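Local coordinates for plasmin and fibronectin-binding protein A (Streptococcus pneumoniae, PDB 4MR0) that acts as a fibronectin-dependent surface adhesin and invasin, binding human fibronectin, plasmin, plasminogen and serum albumin, at residues Leu166-His171 / Gly209-Ile214; Thr358-Asn363 / Gly383-Leu388; Ser342-Thr347 / Glu401-Arg406; His370-Met375 / Asp395-Gly400. All blocks are in the same frame, centred on the assembly; numbering follows the deposited sequence.

Overall arrangement
From the N terminus, interaction 1 comes first, joining the starts of strands 170-174 and 211-217 and closing a loop of 37 residues before any other contact opens. Interaction 3 opens next, at 342-347, and closes only at 401-406; interactions 2 and 4 both lie within this span. Those two cross, since 358-363 pairs with 383-388 while 370-375 pairs with 395-400. Strands 364-372 and 387-396 are thus tied at both ends, by contacts whose centres are 27 Å apart. Interactions 3 and 4 touch, centres 7 Å apart, where loops leave the beta-helix; interaction 1 lies farther toward the N-terminal end, 35 Å from interaction 3 between centres.

Interaction 1: Leu166-His171 / Gly209-Ile214; sequences LKSHTH and GPTEDI
H169 and D213 make the strongest polar contact: ND1 of H169 donates to OD2 of D213 over 2.7 Å. OD2 receives it on its anti lone pair, and the bond lies close to the imidazole plane, although ring and carboxylate planes are turned 65° apart. The other carboxylate oxygen, OD1 of D213, faces the ring edge of H171, whose NE2 makes a straight but weak bond at 3.4 Å. D213 reaches both rings because its CG stands anti to the backbone N (chi1 -173°) on a residue with left-handed backbone angles.

One main-chain bond and one to a serine hydroxyl add to this. The amide N of H169 gives a hydrogen bond to O of E212 at 3.0 Å, approached nearly head-on, and the amide N of E212 in turn donates to OG of S168 at 2.9 Å. Within the type II turn from K167 to T170, the OG1 of T170 holds the O of K167 at 2.7 Å.

Packing lies beneath these bonds. CG1 of I214 rests 3.3 Å from the O of K167, while its CG2 branch meets CD1 of L166 at 4.0 Å; F246 touches L166 from a strand further on. K167 points away and forms a salt bridge with D140 of helix 132-143, and T211 OG1 bonds to S251 on the next coil.

Two successive coils of the parallel beta-helix are therefore joined here by side chains as well as backbone. Each histidine bond needs only its own N-H, fixing where the ring protons sit; D213 would probably also stabilise a protonated H169.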
loop_
_atom_site.group_PDB
_atom_site.type_symbol
_atom_site.label_atom_id
_atom_site.label_comp_id
_atom_site.label_asym_id
_atom_site.label_seq_id
_atom_site.Cartn_x
_atom_site.Cartn_y
_atom_site.Cartn_z
ATOM N N LEU A 166 6.870 21.565 -2.213
ATOM C CA LEU A 166 7.162 21.373 -3.621
ATOM C C LEU A 166 6.255 22.328 -4.382
ATOM O O LEU A 166 5.169 22.664 -3.908
ATOM C CB LEU A 166 6.870 19.927 -4.024
ATOM C CG LEU A 166 7.675 18.886 -3.232
ATOM C CD1 LEU A 166 7.229 17.486 -3.625
ATOM C CD2 LEU A 166 9.171 19.075 -3.493
ATOM N N LYS A 167 6.704 22.780 -5.547
ATOM C CA LYS A 167 5.905 23.708 -6.339
ATOM C C LYS A 167 5.772 23.159 -7.743
ATOM O O LYS A 167 6.540 22.285 -8.152
ATOM C CB LYS A 167 6.573 25.085 -6.392
ATOM C CG LYS A 167 6.864 25.723 -5.035
ATOM C CD LYS A 167 5.597 26.166 -4.326
ATOM C CE LYS A 167 5.914 26.912 -3.034
ATOM N NZ LYS A 167 6.650 28.185 -3.288
ATOM N N SER A 168 4.792 23.669 -8.477
ATOM C CA SER A 168 4.566 23.236 -9.847
ATOM C C SER A 168 5.777 23.493 -10.737
ATOM O O SER A 168 6.468 24.507 -10.594
ATOM C CB SER A 168 3.354 23.954 -10.444
ATOM O OG SER A 168 2.145 23.474 -9.882
ATOM N N HIS A 169 6.013 22.561 -11.652
ATOM C CA HIS A 169 7.102 22.640 -12.615
ATOM C C HIS A 169 8.505 22.667 -12.008
ATOM O O HIS A 169 9.407 23.320 -12.538
ATOM C CB HIS A 169 6.885 23.851 -13.529
ATOM C CG HIS A 169 5.549 23.852 -14.208
ATOM N ND1 HIS A 169 5.172 22.877 -15.106
ATOM C CD2 HIS A 169 4.481 24.674 -14.075
ATOM C CE1 HIS A 169 3.928 23.097 -15.497
ATOM N NE2 HIS A 169 3.485 24.180 -14.884
ATOM N N THR A 170 8.690 21.963 -10.893
ATOM C CA THR A 170 10.007 21.888 -10.270
ATOM C C THR A 170 10.448 20.432 -10.338
ATOM O O THR A 170 9.626 19.521 -10.223
ATOM C CB THR A 170 9.996 22.366 -8.798
ATOM O OG1 THR A 170 9.109 21.550 -8.025
ATOM C CG2 THR A 170 9.553 23.819 -8.713
ATOM N N HIS A 171 11.744 20.215 -10.537
ATOM C CA HIS A 171 12.277 18.864 -10.651
ATOM C C HIS A 171 13.553 18.716 -9.835
ATOM O O HIS A 171 14.597 19.263 -10.189
ATOM C CB HIS A 171 12.536 18.549 -12.126
ATOM C CG HIS A 171 11.389 18.915 -13.014
ATOM N ND1 HIS A 171 11.293 20.144 -13.632
ATOM C CD2 HIS A 171 10.240 18.259 -13.300
ATOM C CE1 HIS A 171 10.130 20.231 -14.256
ATOM N NE2 HIS A 171 9.473 19.100 -14.069
ATOM N N GLY A 209 -4.552 24.480 -3.648
ATOM C CA GLY A 209 -4.940 24.630 -5.038
ATOM C C GLY A 209 -4.246 23.543 -5.838
ATOM O O GLY A 209 -3.381 22.849 -5.298
ATOM N N PRO A 210 -4.600 23.353 -7.116
ATOM C CA PRO A 210 -3.961 22.321 -7.933
ATOM C C PRO A 210 -2.499 22.638 -8.257
ATOM O O PRO A 210 -2.131 23.795 -8.453
ATOM C CB PRO A 210 -4.839 22.278 -9.187
ATOM C CG PRO A 210 -5.320 23.690 -9.300
ATOM C CD PRO A 210 -5.674 24.029 -7.869
ATOM N N THR A 211 -1.672 21.597 -8.291
ATOM C CA THR A 211 -0.260 21.736 -8.621
ATOM C C THR A 211 0.012 20.661 -9.658
ATOM O O THR A 211 -0.792 19.736 -9.825
ATOM C CB THR A 211 0.659 21.501 -7.404
ATOM O OG1 THR A 211 0.337 20.245 -6.791
ATOM C CG2 THR A 211 0.509 22.632 -6.395
ATOM N N GLU A 212 1.130 20.765 -10.360
ATOM C CA GLU A 212 1.415 19.776 -11.382
ATOM C C GLU A 212 2.846 19.818 -11.892
ATOM O O GLU A 212 3.583 20.783 -11.667
ATOM C CB GLU A 212 0.465 19.974 -12.567
ATOM C CG GLU A 212 0.753 21.223 -13.382
ATOM C CD GLU A 212 -0.226 21.411 -14.526
ATOM O OE1 GLU A 212 -1.297 22.020 -14.309
ATOM O OE2 GLU A 212 0.068 20.935 -15.646
ATOM N N ASP A 213 3.221 18.743 -12.579
ATOM C CA ASP A 213 4.540 18.616 -13.177
ATOM C C ASP A 213 5.647 18.753 -12.137
ATOM O O ASP A 213 6.452 19.687 -12.178
ATOM C CB ASP A 213 4.685 19.669 -14.278
ATOM C CG ASP A 213 5.956 19.505 -15.077
ATOM O OD1 ASP A 213 6.392 18.345 -15.278
ATOM O OD2 ASP A 213 6.504 20.539 -15.514
ATOM N N ILE A 214 5.667 17.817 -11.196
ATOM C CA ILE A 214 6.667 17.811 -10.136
ATOM C C ILE A 214 7.394 16.471 -10.171
ATOM O O ILE A 214 6.758 15.424 -10.280
ATOM C CB ILE A 214 6.002 17.970 -8.744
ATOM C CG1 ILE A 214 5.253 19.302 -8.673
ATOM C CG2 ILE A 214 7.055 17.908 -7.648
ATOM C CD1 ILE A 214 4.353 19.439 -7.461
#

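Interaction 2: Thr358-Asn363 / Gly383-Leu388; sequences TQNPSN and GFTDVL
N360 lays its side chain against the backbone of G383, with CG 3.1 Å from the glycine O. Its CG sits beside the backbone N, anti to the carbonyl carbon (chi1 -73°), which brings the amide across T385 at about a right angle. A water bridges the two, bound at 2.7 Å by OG1 of T385 and more weakly by ND2 of N360; the same ND2 also donates to the O of D426. G383 has backbone angles that favour glycine.

P361 sends its ring obliquely against F384, CG meeting CE1 at 3.8 Å, while I307 touches both residues. Next to this packing S362 and T385 pair as one parallel rung of the right-handed beta-helix, joining the start of the third PbH1 repeat to the chain just after it: N of T385 donates to O of P361 at 3.0 Å, and N of N363 to O of T385 at 3.1 Å.

Beyond the rung the chains turn matching corners. N363 and D386 both have left-handed backbone angles and CG anti to N, and lie side by side with amide and carboxylate planes 5° apart. ND2 of N363 bonds to OD1 of N328, and the N363 side chain comes within about 3 Å of a bound calcium ion.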
loop_
_atom_site.group_PDB
_atom_site.type_symbol
_atom_site.label_atom_id
_atom_site.label_comp_id
_atom_site.label_asym_id
_atom_site.label_seq_id
_atom_site.Cartn_x
_atom_site.Cartn_y
_atom_site.Cartn_z
ATOM N N THR A 358 -16.808 9.990 -0.597
ATOM C CA THR A 358 -15.484 9.927 -1.214
ATOM C C THR A 358 -15.562 9.195 -2.548
ATOM O O THR A 358 -16.292 8.214 -2.681
ATOM C CB THR A 358 -14.458 9.180 -0.331
ATOM O OG1 THR A 358 -14.874 7.814 -0.170
ATOM C CG2 THR A 358 -14.329 9.852 1.033
ATOM N N GLN A 359 -14.824 9.684 -3.540
ATOM C CA GLN A 359 -14.800 9.042 -4.846
ATOM C C GLN A 359 -13.632 8.050 -4.828
ATOM O O GLN A 359 -12.507 8.404 -4.472
ATOM C CB GLN A 359 -14.614 10.086 -5.952
ATOM C CG GLN A 359 -14.752 9.539 -7.379
ATOM C CD GLN A 359 -16.099 8.866 -7.641
ATOM O OE1 GLN A 359 -17.162 9.467 -7.442
ATOM N NE2 GLN A 359 -16.058 7.618 -8.104
ATOM N N ASN A 360 -13.913 6.804 -5.203
ATOM C CA ASN A 360 -12.910 5.745 -5.208
ATOM C C ASN A 360 -11.689 5.985 -6.095
ATOM O O ASN A 360 -11.823 6.316 -7.274
ATOM C CB ASN A 360 -13.558 4.419 -5.647
ATOM C CG ASN A 360 -14.462 3.809 -4.579
ATOM O OD1 ASN A 360 -14.836 4.462 -3.606
ATOM N ND2 ASN A 360 -14.819 2.540 -4.773
ATOM N N PRO A 361 -10.472 5.863 -5.527
ATOM C CA PRO A 361 -9.288 6.062 -6.370
ATOM C C PRO A 361 -9.402 5.014 -7.493
ATOM O O PRO A 361 -9.777 3.867 -7.228
ATOM C CB PRO A 361 -8.137 5.763 -5.415
ATOM C CG PRO A 361 -8.651 6.347 -4.113
ATOM C CD PRO A 361 -10.117 5.890 -4.095
ATOM N N SER A 362 -9.087 5.391 -8.730
ATOM C CA SER A 362 -9.219 4.454 -9.845
ATOM C C SER A 362 -7.993 4.365 -10.754
ATOM O O SER A 362 -7.189 5.295 -10.822
ATOM C CB SER A 362 -10.461 4.813 -10.680
ATOM O OG SER A 362 -10.326 6.087 -11.291
ATOM N N ASN A 363 -7.882 3.238 -11.458
ATOM C CA ASN A 363 -6.766 2.940 -12.359
ATOM C C ASN A 363 -5.471 2.986 -11.560
ATOM O O ASN A 363 -4.565 3.791 -11.818
ATOM C CB ASN A 363 -6.710 3.916 -13.542
ATOM C CG ASN A 363 -5.707 3.477 -14.610
ATOM O OD1 ASN A 363 -5.299 2.313 -14.651
ATOM N ND2 ASN A 363 -5.318 4.400 -15.483
ATOM N N GLY A 383 -12.407 0.466 -1.241
ATOM C CA GLY A 383 -12.768 1.658 -1.983
ATOM C C GLY A 383 -11.923 2.011 -3.201
ATOM O O GLY A 383 -11.686 3.190 -3.458
ATOM N N PHE A 384 -11.450 1.010 -3.939
ATOM C CA PHE A 384 -10.673 1.254 -5.163
ATOM C C PHE A 384 -11.486 0.715 -6.340
ATOM O O PHE A 384 -12.270 -0.216 -6.180
ATOM C CB PHE A 384 -9.331 0.504 -5.155
ATOM C CG PHE A 384 -8.229 1.185 -4.381
ATOM C CD1 PHE A 384 -8.463 2.359 -3.666
ATOM C CD2 PHE A 384 -6.955 0.620 -4.344
ATOM C CE1 PHE A 384 -7.441 2.958 -2.923
ATOM C CE2 PHE A 384 -5.926 1.209 -3.606
ATOM C CZ PHE A 384 -6.174 2.384 -2.892
ATOM N N THR A 385 -11.285 1.289 -7.518
ATOM C CA THR A 385 -11.977 0.826 -8.715
ATOM C C THR A 385 -10.954 0.726 -9.842
ATOM O O THR A 385 -10.178 1.656 -10.068
ATOM C CB THR A 385 -13.107 1.786 -9.122
ATOM O OG1 THR A 385 -13.993 1.976 -8.007
ATOM C CG2 THR A 385 -13.902 1.204 -10.294
ATOM N N ASP A 386 -10.943 -0.410 -10.532
ATOM C CA ASP A 386 -10.002 -0.651 -11.624
ATOM C C ASP A 386 -8.579 -0.672 -11.072
ATOM O O ASP A 386 -7.821 0.293 -11.192
ATOM C CB ASP A 386 -10.141 0.418 -12.716
ATOM C CG ASP A 386 -9.196 0.185 -13.889
ATOM O OD1 ASP A 386 -8.653 -0.940 -14.016
ATOM O OD2 ASP A 386 -9.002 1.125 -14.696
ATOM N N VAL A 387 -8.238 -1.796 -10.454
ATOM C CA VAL A 387 -6.930 -1.994 -9.857
ATOM C C VAL A 387 -6.223 -3.145 -10.544
ATOM O O VAL A 387 -6.856 -4.135 -10.927
ATOM C CB VAL A 387 -7.062 -2.352 -8.365
ATOM C CG1 VAL A 387 -5.687 -2.523 -7.746
ATOM C CG2 VAL A 387 -7.856 -1.275 -7.642
ATOM N N LEU A 388 -4.913 -3.011 -10.706
ATOM C CA LEU A 388 -4.119 -4.061 -11.319
ATOM C C LEU A 388 -2.905 -4.327 -10.441
ATOM O O LEU A 388 -2.040 -3.462 -10.275
ATOM C CB LEU A 388 -3.669 -3.664 -12.732
ATOM C CG LEU A 388 -2.743 -4.680 -13.425
ATOM C CD1 LEU A 388 -3.455 -6.031 -13.535
ATOM C CD2 LEU A 388 -2.339 -4.168 -14.810
HETATM O O HOH W 1 -15.740 0.203 -6.914
#

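Interaction 3: Ser342-Thr347 / Glu401-Arg406; sequences SGELVT and ESVHYR
E344 turns its carboxylate toward the backbone of V403 and H404, while the H404 ring turns back to the backbone of E344, so each side chain grips the main chain of the other segment. The glutamate chain bends about its CB-CG bond (chi2 84°), presenting both oxygens to consecutive amides. N of H404 donates to OE1 at 2.8 Å, meeting it on the syn side and slightly out of the carboxylate plane. N of V403 reaches OE2 at 3.1 Å along its syn lone pair, with a weaker branch to OE1. OE2 also takes a water that links it to O of E401, and a weak bond from ND2 of N373, so the buried carboxylate is well supplied with donors.

H404 completes the exchange. Its ND1 donates to O of E344 at 2.7 Å, in the plane of the ring and on a lone pair of the carbonyl. That bond fixes the rotation of the imidazole, which lays one face over G343; the glycine CA sits 3.7 Å from the ring centroid in a CH-pi contact. CG1 of V403 meets the same CA at 3.7 Å.

The H404 side chain is also about 4 Å from a bound manganese ion. Here the carboxylate-to-amide grip joins two loops projecting from the parallel beta-helix, that of the second PbH1 repeat and the one after strand 387-396.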
loop_
_atom_site.group_PDB
_atom_site.type_symbol
_atom_site.label_atom_id
_atom_site.label_comp_id
_atom_site.label_asym_id
_atom_site.label_seq_id
_atom_site.Cartn_x
_atom_site.Cartn_y
_atom_site.Cartn_z
ATOM N N SER A 342 14.789 -0.238 12.041
ATOM C CA SER A 342 13.392 -0.542 12.345
ATOM C C SER A 342 12.898 -1.742 11.535
ATOM O O SER A 342 13.424 -2.043 10.465
ATOM C CB SER A 342 12.510 0.684 12.081
ATOM O OG SER A 342 12.622 1.130 10.743
ATOM N N GLY A 343 11.877 -2.412 12.058
ATOM C CA GLY A 343 11.338 -3.599 11.417
ATOM C C GLY A 343 10.609 -3.453 10.093
ATOM O O GLY A 343 10.545 -2.378 9.497
ATOM N N GLU A 344 10.042 -4.566 9.642
ATOM C CA GLU A 344 9.320 -4.614 8.380
ATOM C C GLU A 344 8.075 -3.727 8.381
ATOM O O GLU A 344 7.442 -3.529 9.415
ATOM C CB GLU A 344 8.923 -6.061 8.059
ATOM C CG GLU A 344 10.086 -7.049 7.999
ATOM C CD GLU A 344 10.488 -7.605 9.367
ATOM O OE1 GLU A 344 9.906 -7.188 10.393
ATOM O OE2 GLU A 344 11.390 -8.469 9.411
ATOM N N LEU A 345 7.737 -3.189 7.212
ATOM C CA LEU A 345 6.559 -2.338 7.070
ATOM C C LEU A 345 5.338 -3.188 7.416
ATOM O O LEU A 345 5.373 -4.413 7.276
ATOM C CB LEU A 345 6.438 -1.842 5.627
ATOM C CG LEU A 345 7.716 -1.362 4.927
ATOM C CD1 LEU A 345 7.372 -0.934 3.504
ATOM C CD2 LEU A 345 8.348 -0.206 5.696
ATOM N N VAL A 346 4.269 -2.548 7.878
ATOM C CA VAL A 346 3.050 -3.269 8.227
ATOM C C VAL A 346 2.265 -3.574 6.944
ATOM O O VAL A 346 1.942 -4.728 6.652
ATOM C CB VAL A 346 2.174 -2.436 9.193
ATOM C CG1 VAL A 346 0.874 -3.170 9.499
ATOM C CG2 VAL A 346 2.949 -2.178 10.485
ATOM N N THR A 347 1.976 -2.525 6.181
ATOM C CA THR A 347 1.247 -2.638 4.922
ATOM C C THR A 347 1.991 -1.754 3.934
ATOM O O THR A 347 2.163 -0.563 4.174
ATOM C CB THR A 347 -0.202 -2.130 5.068
ATOM O OG1 THR A 347 -0.924 -3.005 5.938
ATOM C CG2 THR A 347 -0.903 -2.085 3.716
ATOM N N GLU A 401 12.205 -15.306 12.092
ATOM C CA GLU A 401 13.100 -14.511 11.257
ATOM C C GLU A 401 12.529 -13.134 10.940
ATOM O O GLU A 401 12.982 -12.466 10.012
ATOM C CB GLU A 401 13.382 -15.255 9.952
ATOM C CG GLU A 401 14.169 -16.539 10.131
ATOM C CD GLU A 401 14.058 -17.459 8.932
ATOM O OE1 GLU A 401 14.204 -16.974 7.788
ATOM O OE2 GLU A 401 13.826 -18.671 9.135
ATOM N N SER A 402 11.544 -12.707 11.717
ATOM C CA SER A 402 10.913 -11.416 11.490
ATOM C C SER A 402 11.022 -10.502 12.698
ATOM O O SER A 402 10.873 -10.944 13.835
ATOM C CB SER A 402 9.435 -11.614 11.154
ATOM O OG SER A 402 9.276 -12.591 10.142
ATOM N N VAL A 403 11.286 -9.224 12.445
ATOM C CA VAL A 403 11.376 -8.246 13.520
ATOM C C VAL A 403 9.946 -7.976 13.964
ATOM O O VAL A 403 9.644 -7.935 15.156
ATOM C CB VAL A 403 12.012 -6.927 13.034
ATOM C CG1 VAL A 403 12.035 -5.913 14.166
ATOM C CG2 VAL A 403 13.419 -7.189 12.518
ATOM N N HIS A 404 9.066 -7.803 12.985
ATOM C CA HIS A 404 7.657 -7.556 13.247
ATOM C C HIS A 404 6.866 -8.804 12.882
ATOM O O HIS A 404 7.122 -9.430 11.854
ATOM C CB HIS A 404 7.163 -6.373 12.411
ATOM C CG HIS A 404 7.684 -5.048 12.873
ATOM N ND1 HIS A 404 7.790 -3.957 12.035
ATOM C CD2 HIS A 404 8.100 -4.627 14.091
ATOM C CE1 HIS A 404 8.248 -2.923 12.719
ATOM N NE2 HIS A 404 8.443 -3.303 13.969
ATOM N N TYR A 405 5.918 -9.173 13.734
ATOM C CA TYR A 405 5.080 -10.338 13.482
ATOM C C TYR A 405 3.710 -10.094 14.085
ATOM O O TYR A 405 3.594 -9.623 15.220
ATOM C CB TYR A 405 5.686 -11.606 14.090
ATOM C CG TYR A 405 4.921 -12.861 13.717
ATOM C CD1 TYR A 405 4.999 -13.393 12.425
ATOM C CD2 TYR A 405 4.078 -13.486 14.636
ATOM C CE1 TYR A 405 4.251 -14.513 12.058
ATOM C CE2 TYR A 405 3.326 -14.608 14.280
ATOM C CZ TYR A 405 3.416 -15.113 12.989
ATOM O OH TYR A 405 2.653 -16.200 12.631
ATOM N N ARG A 406 2.674 -10.417 13.322
ATOM C CA ARG A 406 1.301 -10.227 13.765
ATOM C C ARG A 406 0.658 -11.563 14.138
ATOM O O ARG A 406 0.408 -12.407 13.274
ATOM C CB ARG A 406 0.507 -9.543 12.650
ATOM C CG ARG A 406 -0.904 -9.147 13.015
ATOM C CD ARG A 406 -1.418 -8.103 12.037
ATOM N NE ARG A 406 -2.727 -7.581 12.411
ATOM C CZ ARG A 406 -3.873 -8.230 12.243
ATOM N NH1 ARG A 406 -3.891 -9.443 11.700
ATOM N NH2 ARG A 406 -5.010 -7.655 12.610
HETATM O O HOH W 2 14.048 -10.013 9.470
#

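Interaction 4: His370-Met375 / Asp395-Gly400; sequences HFDNMM and DKKVKG
D395 takes NE2 of H370 on OD2 at 2.6 Å, a bond bent to 139° and met on the anti side, out of both the ring and carboxylate planes, which stand 85° apart. R393 adds a salt bridge to OD2, and OD1 receives ND2 of N439, leaving both oxygens paired. Y335 meets the H370 ring edge-to-face.

The backbones close up as a parallel ladder: N of D395 donates to O of F371 at 2.9 Å, and N of N373 to O of D395 at 2.8 Å. One water gives to both of those carbonyls and accepts from N of M374. This is the last rung between strands 364-372 and 387-396 of the beta-helix, just before both chains leave as loops.

N373 spans the point where the chains part. OD1 takes N of K397 at 2.8 Å, the donor standing above the amide plane, while ND2 bonds to S402 OG and to a water shared with NZ of K397. K396 folds back at chi2 (62°), so its NZ reaches O of M374 at 3.0 Å; three waters, one of them held weakly, complete its surroundings. A long salt bridge of 3.9 Å joins K397 NZ to OD1 of D372, whose OD2 pairs with Y335.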
loop_
_atom_site.group_PDB
_atom_site.type_symbol
_atom_site.label_atom_id
_atom_site.label_comp_id
_atom_site.label_asym_id
_atom_site.label_seq_id
_atom_site.Cartn_x
_atom_site.Cartn_y
_atom_site.Cartn_z
ATOM N N HIS A 370 8.641 -5.790 -4.978
ATOM C CA HIS A 370 9.046 -6.879 -4.092
ATOM C C HIS A 370 8.615 -6.506 -2.669
ATOM O O HIS A 370 9.166 -5.588 -2.066
ATOM C CB HIS A 370 10.566 -7.084 -4.133
ATOM C CG HIS A 370 11.045 -8.226 -3.288
ATOM N ND1 HIS A 370 12.372 -8.591 -3.215
ATOM C CD2 HIS A 370 10.374 -9.090 -2.488
ATOM C CE1 HIS A 370 12.499 -9.630 -2.406
ATOM N NE2 HIS A 370 11.301 -9.951 -1.951
ATOM N N PHE A 371 7.617 -7.208 -2.148
ATOM C CA PHE A 371 7.116 -6.952 -0.800
ATOM C C PHE A 371 7.788 -7.998 0.084
ATOM O O PHE A 371 7.304 -9.124 0.220
ATOM C CB PHE A 371 5.603 -7.109 -0.782
ATOM C CG PHE A 371 4.890 -6.167 -1.712
ATOM C CD1 PHE A 371 4.876 -4.798 -1.459
ATOM C CD2 PHE A 371 4.244 -6.647 -2.844
ATOM C CE1 PHE A 371 4.219 -3.913 -2.330
ATOM C CE2 PHE A 371 3.585 -5.773 -3.721
ATOM C CZ PHE A 371 3.574 -4.406 -3.462
ATOM N N ASP A 372 8.904 -7.595 0.686
ATOM C CA ASP A 372 9.734 -8.476 1.495
ATOM C C ASP A 372 9.401 -8.635 2.976
ATOM O O ASP A 372 9.937 -7.923 3.831
ATOM C CB ASP A 372 11.189 -8.032 1.348
ATOM C CG ASP A 372 12.179 -9.141 1.650
ATOM O OD1 ASP A 372 11.754 -10.227 2.089
ATOM O OD2 ASP A 372 13.389 -8.916 1.446
ATOM N N ASN A 373 8.523 -9.588 3.267
ATOM C CA ASN A 373 8.131 -9.907 4.638
ATOM C C ASN A 373 7.348 -8.820 5.379
ATOM O O ASN A 373 7.720 -8.438 6.492
ATOM C CB ASN A 373 9.390 -10.298 5.441
ATOM C CG ASN A 373 9.073 -11.115 6.684
ATOM O OD1 ASN A 373 8.254 -12.040 6.646
ATOM N ND2 ASN A 373 9.736 -10.789 7.794
ATOM N N MET A 374 6.267 -8.326 4.776
ATOM C CA MET A 374 5.436 -7.308 5.423
ATOM C C MET A 374 4.744 -7.963 6.616
ATOM O O MET A 374 4.493 -9.168 6.607
ATOM C CB MET A 374 4.379 -6.768 4.455
ATOM C CG MET A 374 4.741 -5.435 3.771
ATOM S SD MET A 374 6.172 -5.387 2.682
ATOM C CE MET A 374 7.535 -5.241 3.906
ATOM N N MET A 375 4.437 -7.174 7.640
ATOM C CA MET A 375 3.792 -7.694 8.843
ATOM C C MET A 375 2.312 -8.023 8.655
ATOM O O MET A 375 1.796 -8.965 9.265
ATOM C CB MET A 375 3.959 -6.688 9.989
ATOM C CG MET A 375 3.285 -7.098 11.286
ATOM S SD MET A 375 3.469 -5.824 12.572
ATOM C CE MET A 375 2.028 -4.922 12.337
ATOM N N ASP A 395 7.009 -12.005 -0.292
ATOM C CA ASP A 395 7.698 -12.988 0.534
ATOM C C ASP A 395 7.238 -12.864 1.979
ATOM O O ASP A 395 6.953 -11.766 2.460
ATOM C CB ASP A 395 9.215 -12.798 0.465
ATOM C CG ASP A 395 9.792 -13.160 -0.896
ATOM O OD1 ASP A 395 9.366 -14.182 -1.481
ATOM O OD2 ASP A 395 10.688 -12.434 -1.374
ATOM N N LYS A 396 7.151 -13.994 2.667
ATOM C CA LYS A 396 6.737 -13.993 4.063
ATOM C C LYS A 396 7.515 -15.070 4.791
ATOM O O LYS A 396 7.405 -16.255 4.476
ATOM C CB LYS A 396 5.234 -14.252 4.178
ATOM C CG LYS A 396 4.689 -14.201 5.600
ATOM C CD LYS A 396 4.874 -12.835 6.246
ATOM C CE LYS A 396 4.210 -12.793 7.620
ATOM N NZ LYS A 396 4.527 -11.547 8.374
ATOM N N LYS A 397 8.320 -14.649 5.758
ATOM C CA LYS A 397 9.132 -15.577 6.528
ATOM C C LYS A 397 8.422 -15.996 7.811
ATOM O O LYS A 397 7.329 -15.516 8.121
ATOM C CB LYS A 397 10.478 -14.935 6.868
ATOM C CG LYS A 397 11.327 -14.599 5.653
ATOM C CD LYS A 397 12.722 -14.142 6.066
ATOM C CE LYS A 397 12.755 -12.684 6.494
ATOM N NZ LYS A 397 13.096 -11.794 5.341
ATOM N N VAL A 398 9.045 -16.902 8.553
ATOM C CA VAL A 398 8.464 -17.363 9.804
ATOM C C VAL A 398 8.690 -16.321 10.894
ATOM O O VAL A 398 9.573 -15.468 10.785
ATOM C CB VAL A 398 9.081 -18.709 10.248
ATOM C CG1 VAL A 398 8.739 -19.792 9.236
ATOM C CG2 VAL A 398 10.587 -18.571 10.387
ATOM N N LYS A 399 7.865 -16.393 11.934
ATOM C CA LYS A 399 7.933 -15.490 13.076
ATOM C C LYS A 399 9.363 -15.301 13.582
ATOM O O LYS A 399 9.787 -14.181 13.877
ATOM C CB LYS A 399 7.058 -16.050 14.198
ATOM C CG LYS A 399 7.166 -15.346 15.539
ATOM C CD LYS A 399 6.454 -16.179 16.601
ATOM C CE LYS A 399 6.559 -15.569 17.992
ATOM N NZ LYS A 399 5.746 -14.330 18.127
ATOM N N GLY A 400 10.103 -16.401 13.668
ATOM C CA GLY A 400 11.468 -16.355 14.160
ATOM C C GLY A 400 12.455 -15.504 13.383
ATOM O O GLY A 400 13.438 -15.030 13.949
HETATM O O HOH W 3 5.342 -9.566 2.131
HETATM O O HOH W 4 6.614 -9.414 9.238
HETATM O O HOH W 5 12.699 -9.448 7.260
HETATM O O HOH W 6 6.709 -13.089 9.524
HETATM O O HOH W 7 3.012 -11.138 10.428
#